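Crov588 (Cafeteriavirus, PDB 6NYR) is of unknown function but folds as a circular leucine-rich-repeat solenoid built from FNIP repeats, an architecture consistent with a role in binding other proteins. Local coordinates at residues Gly435-Gln440 against Gly457-Gln462. Numbering follows the deposited sequence.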
loop_
_atom_site.group_PDB
_atom_site.type_symbol
_atom_site.label_atom_id
_atom_site.label_comp_id
_atom_site.label_asym_id
_atom_site.label_seq_id
_atom_site.Cartn_x
_atom_site.Cartn_y
_atom_site.Cartn_z
ATOM N N GLY A 435 16.865 1.942 17.156
ATOM C CA GLY A 435 16.231 3.185 16.784
ATOM C C GLY A 435 17.218 4.331 16.650
ATOM O O GLY A 435 18.437 4.155 16.585
ATOM N N CYS A 436 16.657 5.542 16.613
ATOM C CA CYS A 436 17.446 6.736 16.321
ATOM C C CYS A 436 18.653 6.855 17.243
ATOM O O CYS A 436 19.794 6.967 16.777
ATOM C CB CYS A 436 16.548 7.974 16.440
ATOM S SG CYS A 436 17.357 9.565 16.156
ATOM N N LYS A 437 18.424 6.819 18.553
ATOM C CA LYS A 437 19.412 7.294 19.508
ATOM C C LYS A 437 20.439 6.257 19.952
ATOM O O LYS A 437 21.416 6.633 20.610
ATOM C CB LYS A 437 18.716 7.834 20.764
ATOM C CG LYS A 437 17.948 9.135 20.631
ATOM C CD LYS A 437 18.931 10.272 20.390
ATOM C CE LYS A 437 18.300 11.619 20.674
ATOM N NZ LYS A 437 18.301 11.807 22.175
ATOM N N PHE A 438 20.263 4.978 19.635
ATOM C CA PHE A 438 21.188 3.982 20.161
ATOM C C PHE A 438 22.603 4.252 19.663
ATOM O O PHE A 438 22.837 4.395 18.458
ATOM C CB PHE A 438 20.772 2.571 19.761
ATOM C CG PHE A 438 21.716 1.512 20.259
ATOM C CD1 PHE A 438 21.616 1.030 21.553
ATOM C CD2 PHE A 438 22.717 1.016 19.441
ATOM C CE1 PHE A 438 22.484 0.062 22.016
ATOM C CE2 PHE A 438 23.589 0.048 19.900
ATOM C CZ PHE A 438 23.473 -0.429 21.185
ATOM N N ASN A 439 23.550 4.310 20.599
ATOM C CA ASN A 439 24.939 4.616 20.282
ATOM C C ASN A 439 25.851 4.161 21.416
ATOM O O ASN A 439 26.628 4.956 21.953
ATOM C CB ASN A 439 25.102 6.116 20.028
ATOM C CG ASN A 439 26.458 6.467 19.460
ATOM O OD1 ASN A 439 27.165 5.607 18.938
ATOM N ND2 ASN A 439 26.833 7.733 19.562
ATOM N N GLN A 440 25.753 2.889 21.790
ATOM C CA GLN A 440 26.613 2.279 22.791
ATOM C C GLN A 440 27.499 1.233 22.125
ATOM O O GLN A 440 27.173 0.681 21.073
ATOM C CB GLN A 440 25.792 1.633 23.912
ATOM C CG GLN A 440 24.805 2.563 24.592
ATOM C CD GLN A 440 25.482 3.674 25.372
ATOM O OE1 GLN A 440 26.629 3.538 25.807
ATOM N NE2 GLN A 440 24.774 4.781 25.556
ATOM N N GLY A 457 20.218 2.827 13.734
ATOM C CA GLY A 457 19.549 4.088 13.503
ATOM C C GLY A 457 20.506 5.242 13.280
ATOM O O GLY A 457 21.699 5.060 13.023
ATOM N N HIS A 458 19.967 6.457 13.414
ATOM C CA HIS A 458 20.702 7.653 13.016
ATOM C C HIS A 458 22.021 7.785 13.761
ATOM O O HIS A 458 23.045 8.129 13.156
ATOM C CB HIS A 458 19.836 8.890 13.259
ATOM C CG HIS A 458 20.413 10.158 12.715
ATOM N ND1 HIS A 458 19.962 10.745 11.552
ATOM C CD2 HIS A 458 21.397 10.963 13.183
ATOM C CE1 HIS A 458 20.644 11.854 11.327
ATOM N NE2 HIS A 458 21.524 12.007 12.302
ATOM N N CYS A 459 22.032 7.494 15.063
ATOM C CA CYS A 459 23.129 7.940 15.907
ATOM C C CYS A 459 24.275 6.944 16.033
ATOM O O CYS A 459 25.393 7.355 16.367
ATOM C CB CYS A 459 22.625 8.252 17.324
ATOM S SG CYS A 459 21.534 9.678 17.480
ATOM N N PHE A 460 24.038 5.659 15.796
ATOM C CA PHE A 460 25.081 4.674 16.047
ATOM C C PHE A 460 26.355 5.025 15.288
ATOM O O PHE A 460 26.342 5.170 14.061
ATOM C CB PHE A 460 24.619 3.274 15.649
ATOM C CG PHE A 460 25.652 2.222 15.910
ATOM C CD1 PHE A 460 25.904 1.799 17.204
ATOM C CD2 PHE A 460 26.384 1.672 14.875
ATOM C CE1 PHE A 460 26.860 0.841 17.458
ATOM C CE2 PHE A 460 27.342 0.707 15.126
ATOM C CZ PHE A 460 27.579 0.294 16.416
ATOM N N ASN A 461 27.460 5.146 16.020
ATOM C CA ASN A 461 28.741 5.507 15.423
ATOM C C ASN A 461 29.878 4.959 16.285
ATOM O O ASN A 461 30.832 5.663 16.623
ATOM C CB ASN A 461 28.845 7.023 15.251
ATOM C CG ASN A 461 30.068 7.443 14.465
ATOM O OD1 ASN A 461 30.617 6.664 13.690
ATOM N ND2 ASN A 461 30.502 8.681 14.664
ATOM N N GLN A 462 29.793 3.678 16.633
ATOM C CA GLN A 462 30.818 3.003 17.412
ATOM C C GLN A 462 31.594 2.033 16.530
ATOM O O GLN A 462 31.090 1.552 15.509
ATOM C CB GLN A 462 30.214 2.239 18.596
ATOM C CG GLN A 462 29.451 3.091 19.595
ATOM C CD GLN A 462 30.328 4.120 20.277
ATOM O OE1 GLN A 462 31.530 3.913 20.452
ATOM N NE2 GLN A 462 29.726 5.233 20.678
HETATM O O HOH W 1 20.946 4.077 16.194
#
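N439 OD1 accepts two hydrogen bonds from the following turn of the leucine-rich-repeat solenoid, one from the backbone N of N461 at 3.0 Å and one from the side-chain NE2 of Q462 at 3.1 Å. The donors reach it from opposite faces of the carbonyl plane, both well out of that plane. With CG anti to the backbone N (chi1 -170°), the N439 amide extends to the next coil. The Q462 side chain crosses that of N439 at about a right angle, their amide planes 38° apart; its NE2 also makes a weak bond to N439 O. The same pairing occurs in the coils before and after: N417 OD1 accepts from N439 N and Q440 NE2, and N461 OD1 from N483 N and Q484 NE2. Both segments leave parallel strands, 431-433 and 453-455, and run alongside each other one 22-residue coil apart. Inside the solenoid, the F438 and F460 rings lie side by side and point the same way, with F438 CE2 4.0 Å from F460 CD1. Q440 O sits in plane at the edge of the F460 ring, 3.6 Å from F460 CE1, while the backbone N of Q462 lies over the centre of one face. Nearer the strands, C459 N donates to C436 O at 2.9 Å, and a water between the coils can donate to F438 O and accepts weakly from G457 N. C459 SG, set beside its own backbone N by chi1 -68°, rests against K437, with SG 3.9 Å from K437 CD.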